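PDB 3M4X: NOL1/NOP2/sun family protein from Enterococcus faecium, which probably methylates ribosomal RNA at cytosine C5 with S-adenosylmethionine as methyl donor. Local coordinates for residues R41-K46 against R152-S156; P47-V53 against G85-S89; M127-G131 against V155-I159. One frame throughout, in Å; residues are numbered along the deposited sequence.

Contact 1 of 3, residues R41-K46 against R152-S156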
loop_
_atom_site.group_PDB
_atom_site.type_symbol
_atom_site.label_atom_id
_atom_site.label_comp_id
_atom_site.label_asym_id
_atom_site.label_seq_id
_atom_site.Cartn_x
_atom_site.Cartn_y
_atom_site.Cartn_z
ATOM N N ARG A 41 0.018 7.599 -8.379
ATOM C CA ARG A 41 -0.435 8.575 -7.394
ATOM C C ARG A 41 0.720 9.385 -6.819
ATOM O O ARG A 41 1.841 8.889 -6.674
ATOM C CB ARG A 41 -1.158 7.882 -6.233
ATOM C CG ARG A 41 -2.576 7.431 -6.527
ATOM C CD ARG A 41 -3.177 6.740 -5.305
ATOM N NE ARG A 41 -2.611 5.413 -5.166
ATOM C CZ ARG A 41 -1.734 5.046 -4.238
ATOM N NH1 ARG A 41 -1.325 5.888 -3.308
ATOM N NH2 ARG A 41 -1.280 3.808 -4.238
ATOM N N TRP A 42 0.431 10.640 -6.496
ATOM C CA TRP A 42 1.338 11.440 -5.708
ATOM C C TRP A 42 1.096 11.169 -4.220
ATOM O O TRP A 42 0.131 10.490 -3.837
ATOM C CB TRP A 42 1.228 12.941 -6.062
ATOM C CG TRP A 42 -0.116 13.562 -5.826
ATOM C CD1 TRP A 42 -1.180 13.580 -6.693
ATOM C CD2 TRP A 42 -0.541 14.270 -4.659
ATOM N NE1 TRP A 42 -2.234 14.261 -6.132
ATOM C CE2 TRP A 42 -1.871 14.686 -4.881
ATOM C CE3 TRP A 42 0.081 14.604 -3.447
ATOM C CZ2 TRP A 42 -2.593 15.414 -3.940
ATOM C CZ3 TRP A 42 -0.637 15.325 -2.514
ATOM C CH2 TRP A 42 -1.960 15.725 -2.764
ATOM N N ASN A 43 1.986 11.703 -3.389
ATOM C CA ASN A 43 2.086 11.305 -1.999
ATOM C C ASN A 43 1.938 12.491 -1.041
ATOM O O ASN A 43 2.857 13.298 -0.901
ATOM C CB ASN A 43 3.424 10.585 -1.779
ATOM C CG ASN A 43 3.511 9.936 -0.418
ATOM O OD1 ASN A 43 2.652 10.150 0.420
ATOM N ND2 ASN A 43 4.553 9.148 -0.191
ATOM N N PRO A 44 0.767 12.601 -0.395
ATOM C CA PRO A 44 0.452 13.672 0.562
ATOM C C PRO A 44 1.276 13.547 1.840
ATOM O O PRO A 44 1.316 14.484 2.633
ATOM C CB PRO A 44 -1.028 13.448 0.898
ATOM C CG PRO A 44 -1.513 12.364 -0.032
ATOM C CD PRO A 44 -0.336 11.631 -0.554
ATOM N N LEU A 45 1.916 12.401 2.045
ATOM C CA LEU A 45 2.827 12.251 3.178
ATOM C C LEU A 45 4.134 13.028 2.995
ATOM O O LEU A 45 4.826 13.327 3.973
ATOM C CB LEU A 45 3.129 10.776 3.436
ATOM C CG LEU A 45 1.896 9.903 3.718
ATOM C CD1 LEU A 45 2.291 8.445 3.835
ATOM C CD2 LEU A 45 1.155 10.374 4.980
ATOM N N LYS A 46 4.464 13.363 1.746
ATOM C CA LYS A 46 5.745 13.996 1.433
ATOM C C LYS A 46 5.698 15.526 1.464
ATOM O O LYS A 46 4.675 16.124 1.171
ATOM C CB LYS A 46 6.242 13.528 0.059
ATOM C CG LYS A 46 6.459 12.023 -0.058
ATOM C CD LYS A 46 7.732 11.603 0.671
ATOM C CE LYS A 46 7.852 10.095 0.677
ATOM N NZ LYS A 46 9.238 9.628 0.888
ATOM N N ARG A 152 9.732 3.387 1.128
ATOM C CA ARG A 152 9.965 4.391 0.090
ATOM C C ARG A 152 8.928 5.503 0.181
ATOM O O ARG A 152 9.242 6.697 0.011
ATOM C CB ARG A 152 9.980 3.751 -1.302
ATOM C CG ARG A 152 10.189 4.734 -2.470
ATOM C CD ARG A 152 10.349 3.989 -3.821
ATOM N NE ARG A 152 9.156 3.207 -4.126
ATOM C CZ ARG A 152 8.116 3.659 -4.831
ATOM N NH1 ARG A 152 8.122 4.896 -5.333
ATOM N NH2 ARG A 152 7.067 2.871 -5.034
ATOM N N TRP A 153 7.708 5.082 0.490
ATOM C CA TRP A 153 6.525 5.922 0.527
ATOM C C TRP A 153 6.567 6.792 1.759
ATOM O O TRP A 153 5.795 7.742 1.878
ATOM C CB TRP A 153 5.266 5.028 0.547
ATOM C CG TRP A 153 3.973 5.708 0.164
ATOM C CD1 TRP A 153 2.846 5.818 0.930
ATOM C CD2 TRP A 153 3.669 6.344 -1.093
ATOM N NE1 TRP A 153 1.866 6.496 0.237
ATOM C CE2 TRP A 153 2.346 6.829 -1.005
ATOM C CE3 TRP A 153 4.391 6.558 -2.275
ATOM C CZ2 TRP A 153 1.729 7.513 -2.054
ATOM C CZ3 TRP A 153 3.774 7.253 -3.321
ATOM C CH2 TRP A 153 2.458 7.716 -3.201
ATOM N N GLY A 154 7.468 6.464 2.685
ATOM C CA GLY A 154 7.645 7.272 3.880
ATOM C C GLY A 154 6.657 7.003 5.003
ATOM O O GLY A 154 6.381 7.876 5.823
ATOM N N VAL A 155 6.137 5.783 5.064
ATOM C CA VAL A 155 5.138 5.433 6.080
ATOM C C VAL A 155 5.828 5.121 7.389
ATOM O O VAL A 155 6.713 4.273 7.442
ATOM C CB VAL A 155 4.332 4.204 5.647
ATOM C CG1 VAL A 155 3.261 3.836 6.704
ATOM C CG2 VAL A 155 3.717 4.451 4.278
ATOM N N SER A 156 5.412 5.797 8.448
ATOM C CA SER A 156 6.067 5.644 9.740
ATOM C C SER A 156 5.262 4.836 10.754
ATOM O O SER A 156 5.787 4.485 11.793
ATOM C CB SER A 156 6.407 7.018 10.322
ATOM O OG SER A 156 5.248 7.828 10.386
#

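Contact 2 of 3, residues P47-V53 against G85-S89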
loop_
_atom_site.group_PDB
_atom_site.type_symbol
_atom_site.label_atom_id
_atom_site.label_comp_id
_atom_site.label_asym_id
_atom_site.label_seq_id
_atom_site.Cartn_x
_atom_site.Cartn_y
_atom_site.Cartn_z
ATOM N N PRO A 47 6.821 16.163 1.827
ATOM C CA PRO A 47 6.953 17.623 1.687
ATOM C C PRO A 47 6.670 18.061 0.251
ATOM O O PRO A 47 7.369 17.601 -0.647
ATOM C CB PRO A 47 8.441 17.881 1.992
ATOM C CG PRO A 47 8.915 16.691 2.752
ATOM C CD PRO A 47 8.046 15.522 2.345
ATOM N N ALA A 48 5.690 18.934 0.040
ATOM C CA ALA A 48 5.359 19.403 -1.314
ATOM C C ALA A 48 5.143 18.264 -2.304
ATOM O O ALA A 48 5.613 18.320 -3.437
ATOM C CB ALA A 48 6.456 20.342 -1.840
ATOM N N GLY A 49 4.448 17.220 -1.881
ATOM C CA GLY A 49 4.278 16.060 -2.729
ATOM C C GLY A 49 3.730 16.395 -4.103
ATOM O O GLY A 49 4.309 16.029 -5.123
ATOM N N LEU A 50 2.609 17.099 -4.138
ATOM C CA LEU A 50 1.968 17.405 -5.409
ATOM C C LEU A 50 2.780 18.415 -6.210
ATOM O O LEU A 50 2.971 18.248 -7.413
ATOM C CB LEU A 50 0.541 17.916 -5.187
ATOM C CG LEU A 50 -0.207 18.488 -6.395
ATOM C CD1 LEU A 50 -0.514 17.433 -7.507
ATOM C CD2 LEU A 50 -1.496 19.136 -5.897
ATOM N N ASP A 51 3.248 19.469 -5.548
ATOM C CA ASP A 51 4.027 20.494 -6.241
ATOM C C ASP A 51 5.227 19.859 -6.933
ATOM O O ASP A 51 5.542 20.180 -8.079
ATOM C CB ASP A 51 4.495 21.590 -5.278
ATOM C CG ASP A 51 5.341 22.659 -5.976
ATOM O OD1 ASP A 51 5.358 22.695 -7.220
ATOM O OD2 ASP A 51 5.994 23.468 -5.286
HETATM N N MSE A 52 5.900 18.954 -6.236
HETATM C CA MSE A 52 7.077 18.312 -6.803
HETATM C C MSE A 52 6.741 17.470 -8.035
HETATM O O MSE A 52 7.523 17.395 -8.976
HETATM C CB MSE A 52 7.791 17.477 -5.740
HETATM C CG MSE A 52 8.506 18.327 -4.676
HETATM SE SE MSE A 52 9.942 19.509 -5.395
HETATM C CE MSE A 52 8.908 21.134 -5.691
ATOM N N VAL A 53 5.577 16.826 -8.024
ATOM C CA VAL A 53 5.143 16.051 -9.176
ATOM C C VAL A 53 4.751 16.951 -10.355
ATOM O O VAL A 53 5.036 16.636 -11.514
ATOM C CB VAL A 53 3.980 15.106 -8.815
ATOM C CG1 VAL A 53 3.328 14.541 -10.090
ATOM C CG2 VAL A 53 4.479 13.984 -7.904
ATOM N N GLY A 85 9.858 8.275 -3.368
ATOM C CA GLY A 85 8.496 7.949 -2.975
ATOM C C GLY A 85 7.429 8.986 -3.281
ATOM O O GLY A 85 6.400 9.020 -2.613
ATOM N N TYR A 86 7.663 9.821 -4.291
ATOM C CA TYR A 86 6.707 10.866 -4.641
ATOM C C TYR A 86 5.686 10.348 -5.642
ATOM O O TYR A 86 4.729 11.032 -5.984
ATOM C CB TYR A 86 7.429 12.118 -5.182
ATOM C CG TYR A 86 7.903 13.045 -4.071
ATOM C CD1 TYR A 86 8.798 12.605 -3.111
ATOM C CD2 TYR A 86 7.423 14.347 -3.975
ATOM C CE1 TYR A 86 9.222 13.460 -2.065
ATOM C CE2 TYR A 86 7.835 15.201 -2.963
ATOM C CZ TYR A 86 8.734 14.753 -2.011
ATOM O OH TYR A 86 9.128 15.606 -1.015
ATOM N N GLU A 87 5.910 9.137 -6.121
ATOM C CA GLU A 87 4.997 8.521 -7.070
ATOM C C GLU A 87 4.909 7.048 -6.802
ATOM O O GLU A 87 5.917 6.399 -6.521
ATOM C CB GLU A 87 5.456 8.728 -8.507
ATOM C CG GLU A 87 5.541 10.176 -8.891
ATOM C CD GLU A 87 5.976 10.370 -10.316
ATOM O OE1 GLU A 87 5.754 11.479 -10.823
ATOM O OE2 GLU A 87 6.523 9.424 -10.924
ATOM N N TYR A 88 3.686 6.540 -6.873
ATOM C CA TYR A 88 3.432 5.112 -6.789
ATOM C C TYR A 88 2.610 4.742 -8.013
ATOM O O TYR A 88 1.518 5.279 -8.216
ATOM C CB TYR A 88 2.649 4.768 -5.516
ATOM C CG TYR A 88 2.778 3.322 -5.129
ATOM C CD1 TYR A 88 3.723 2.924 -4.194
ATOM C CD2 TYR A 88 1.973 2.342 -5.716
ATOM C CE1 TYR A 88 3.863 1.599 -3.846
ATOM C CE2 TYR A 88 2.108 1.010 -5.369
ATOM C CZ TYR A 88 3.059 0.648 -4.436
ATOM O OH TYR A 88 3.216 -0.666 -4.076
ATOM N N SER A 89 3.135 3.858 -8.848
ATOM C CA SER A 89 2.366 3.434 -10.016
ATOM C C SER A 89 1.335 2.387 -9.611
ATOM O O SER A 89 1.632 1.461 -8.864
ATOM C CB SER A 89 3.266 2.942 -11.157
ATOM O OG SER A 89 4.072 1.857 -10.749
HETATM O O HOH W 1 4.141 13.286 -4.276
#

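Contact 3 of 3, residues M127-G131 against V155-I159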
loop_
_atom_site.group_PDB
_atom_site.type_symbol
_atom_site.label_atom_id
_atom_site.label_comp_id
_atom_site.label_asym_id
_atom_site.label_seq_id
_atom_site.Cartn_x
_atom_site.Cartn_y
_atom_site.Cartn_z
HETATM N N MSE A 127 -4.163 8.045 6.258
HETATM C CA MSE A 127 -4.014 8.032 7.707
HETATM C C MSE A 127 -3.065 9.090 8.249
HETATM O O MSE A 127 -3.050 9.348 9.451
HETATM C CB MSE A 127 -3.584 6.645 8.161
HETATM C CG MSE A 127 -4.562 5.583 7.711
HETATM SE SE MSE A 127 -3.865 3.809 8.031
HETATM C CE MSE A 127 -3.765 3.958 9.977
ATOM N N LYS A 128 -2.286 9.695 7.357
ATOM C CA LYS A 128 -1.433 10.834 7.688
ATOM C C LYS A 128 -0.504 10.536 8.868
ATOM O O LYS A 128 -0.255 11.396 9.709
ATOM C CB LYS A 128 -2.290 12.073 7.957
ATOM C CG LYS A 128 -3.083 12.506 6.744
ATOM C CD LYS A 128 -4.317 13.303 7.128
ATOM C CE LYS A 128 -4.134 14.784 6.865
ATOM N NZ LYS A 128 -5.427 15.518 6.985
ATOM N N GLY A 129 -0.001 9.307 8.913
ATOM C CA GLY A 129 0.934 8.889 9.943
ATOM C C GLY A 129 0.314 8.637 11.310
ATOM O O GLY A 129 1.026 8.343 12.263
ATOM N N LYS A 130 -1.004 8.778 11.415
ATOM C CA LYS A 130 -1.715 8.481 12.669
ATOM C C LYS A 130 -2.405 7.117 12.654
ATOM O O LYS A 130 -2.904 6.651 11.611
ATOM C CB LYS A 130 -2.733 9.577 12.973
ATOM C CG LYS A 130 -2.098 10.968 13.044
ATOM C CD LYS A 130 -2.926 11.929 13.875
ATOM C CE LYS A 130 -2.253 13.307 13.955
ATOM N NZ LYS A 130 -3.104 14.327 14.644
ATOM N N GLY A 131 -2.442 6.486 13.820
ATOM C CA GLY A 131 -3.029 5.175 13.956
ATOM C C GLY A 131 -2.026 4.092 13.643
ATOM O O GLY A 131 -0.826 4.306 13.732
ATOM N N VAL A 155 6.137 5.783 5.064
ATOM C CA VAL A 155 5.138 5.433 6.080
ATOM C C VAL A 155 5.828 5.121 7.389
ATOM O O VAL A 155 6.713 4.273 7.442
ATOM C CB VAL A 155 4.332 4.204 5.647
ATOM C CG1 VAL A 155 3.261 3.836 6.704
ATOM C CG2 VAL A 155 3.717 4.451 4.278
ATOM N N SER A 156 5.412 5.797 8.448
ATOM C CA SER A 156 6.067 5.644 9.740
ATOM C C SER A 156 5.262 4.836 10.754
ATOM O O SER A 156 5.787 4.485 11.793
ATOM C CB SER A 156 6.407 7.018 10.322
ATOM O OG SER A 156 5.248 7.828 10.386
ATOM N N ASN A 157 4.000 4.526 10.450
ATOM C CA ASN A 157 3.131 3.844 11.414
ATOM C C ASN A 157 2.671 2.442 10.970
ATOM O O ASN A 157 1.605 1.970 11.375
ATOM C CB ASN A 157 1.903 4.710 11.738
ATOM C CG ASN A 157 1.011 4.932 10.525
ATOM O OD1 ASN A 157 1.459 4.787 9.386
ATOM N ND2 ASN A 157 -0.254 5.285 10.762
ATOM N N ALA A 158 3.479 1.775 10.152
ATOM C CA ALA A 158 3.089 0.476 9.621
ATOM C C ALA A 158 3.869 -0.678 10.245
ATOM O O ALA A 158 5.053 -0.549 10.554
ATOM C CB ALA A 158 3.234 0.453 8.100
ATOM N N ILE A 159 3.180 -1.798 10.443
ATOM C CA ILE A 159 3.831 -3.062 10.753
ATOM C C ILE A 159 3.632 -3.962 9.549
ATOM O O ILE A 159 2.508 -4.256 9.188
ATOM C CB ILE A 159 3.183 -3.758 11.952
ATOM C CG1 ILE A 159 3.204 -2.845 13.176
ATOM C CG2 ILE A 159 3.897 -5.054 12.245
ATOM C CD1 ILE A 159 4.579 -2.459 13.602
HETATM O O HOH W 2 0.466 7.107 7.390
HETATM O O HOH W 3 3.947 7.817 12.611
#

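Contact 1 of 3, residues R41-K46 against R152-S156
The C-terminal end of helix 140-153, closed by a Schellman motif at Gly154, receives hydrogen bonds from the side chains of Asn43 and Lys46, which lie in a type I beta turn that also holds an Asx turn. Asn43 ND2 donates to Trp153 O at 2.8 Å, and this acceptor lies close to the plane of the Asn43 amide. The same amide lies flat on the indole of Trp153, their planes only 12° apart. Asn43 ND2 sits 3.1 Å above the ring, and Asn43 CB makes a CH-pi contact with the six-membered ring. Asn43 holds CG anti to the backbone N (chi1 -170°), which lays the amide along the indole. Asn43 ND2 also donates to Gly85 O, and Asn43 OD1 takes Leu45 N at 2.9 Å from above the carbonyl plane. Two acceptors for ND2 and one donor for OD1 set the amide orientation. Lys46 bends at chi2 (-75°) and brings NZ to Arg152 O at 3.1 Å. Lys46 NZ also donates to Ala84 O and Leu390 O. The ammonium group thus lies at the carbonyl end of the helix, where the dipole would probably favour its charge. Leu45 CD1 touches Trp153 CD1 and Val155 CG2. The guanidinium of Arg41, held through NE by Gln90, stands steeply to the indole with NH1 3.7 Å from Trp153 CZ2. The contact joins the loop between strand 39-41 and helix 49-56 to the end of helix 140-153. Helix 118-127 touches Arg41, Pro44 and Val155, and strand 88-89 packs on Arg41 and Arg152.

Contact 2 of 3, residues P47-V53 against G85-S89
Pro47 O receives a hydrogen bond from Tyr86 OH at 2.7 Å. The hydroxyl lies in the carbonyl plane, on a lone pair. The ring of Pro47 also reaches the hydroxyl, with Pro47 CD 3.5 Å from Tyr86 OH. Ala48 is the N-cap of helix 49-56, and its carbonyl oxygen lies at the edge of the Tyr86 ring. Gly49 brings its CA to 3.7 Å from Tyr86 CE2. A water joins the two backbones here: it donates to Tyr86 O and, weakly, to Gly49 O. Met52, a selenomethionine, brings CB to 3.6 Å from Tyr86 CE2. Its chain bends at chi2 (-61°) and chi3 and lies beside the tyrosine, and the side chain also touches Ile433 and Asp431. Val53 turns CG2 to Tyr86 O at 3.5 Å. Val53 CG1 lies 4.0 Å from Glu87 OE1, a buried oxygen that has no polar partner in the model. Ile433 and Pro434 of strand 433-441 also pack on Tyr86. The tyrosine follows Gly85, the positive-phi residue of the Schellman motif that ends helix 80-83. That motif puts Tyr86 against the first turn of helix 49-56, and both segments belong to the RsmF N-terminal family region.

Contact 3 of 3, residues M127-G131 against V155-I159
The segments come closest at Gly129 and Asn157, whose CA atoms are 5.7 Å apart, and a type I' turn from Met127 to Lys130 presents its backbone to the residues before strand 158-161. Asn157 carries the contact. Its CG sits between the backbone N and the carbonyl carbon (chi1 64°), which brings the amide nitrogen to the carbonyls at the end of the turn and just after it. Asn157 ND2 donates a weak bond to Gly131 O at 3.2 Å. The same nitrogen, Asn157 ND2, is 3.1 Å from Lys130 O. On the other branch, Asn157 OD1 accepts from a water whose oxygen in turn accepts from Gly129 N at 2.7 Å. Met127 CE, the methyl of a selenomethionine, comes to 3.8 Å from Asn157 ND2. Ser156 works through a second water, whose oxygen lies 2.6 Å from Ser156 OG and donates to Gly129 O at 3.0 Å. The backbone of Asn157 also bonds to Leu133, in the parallel strand 132-136. The chemistry is thus almost wholly polar. Through the Asn157 amide and the Ser156 hydroxyl, backbone groups of 129-131 meet the two residues just before strand 158-161, by one weak direct bond and two water bridges.

How the contacts relate
Contact 2 lies within the N-terminal domain, and its residues fall inside the chain loop that contact 1 closes. Contact 1 joins that domain to the methyltransferase domain. Contact 3 lies within the methyltransferase domain, and its second segment shares Val155 and Ser156 with contact 1. The centres of contacts 1 and 2 are about 8 Å apart, and they touch through Arg41 with Tyr88 and Arg152 with Glu87. The centres of contacts 1 and 3 are about 10 Å apart, with Leu45 packed on Lys128. Contacts 2 and 3 do not touch, with centres about 18 Å apart. Helix 140-153 and strand 158-161 thus link the domain interface directly to the parallel part of the Rossmann-like sheet.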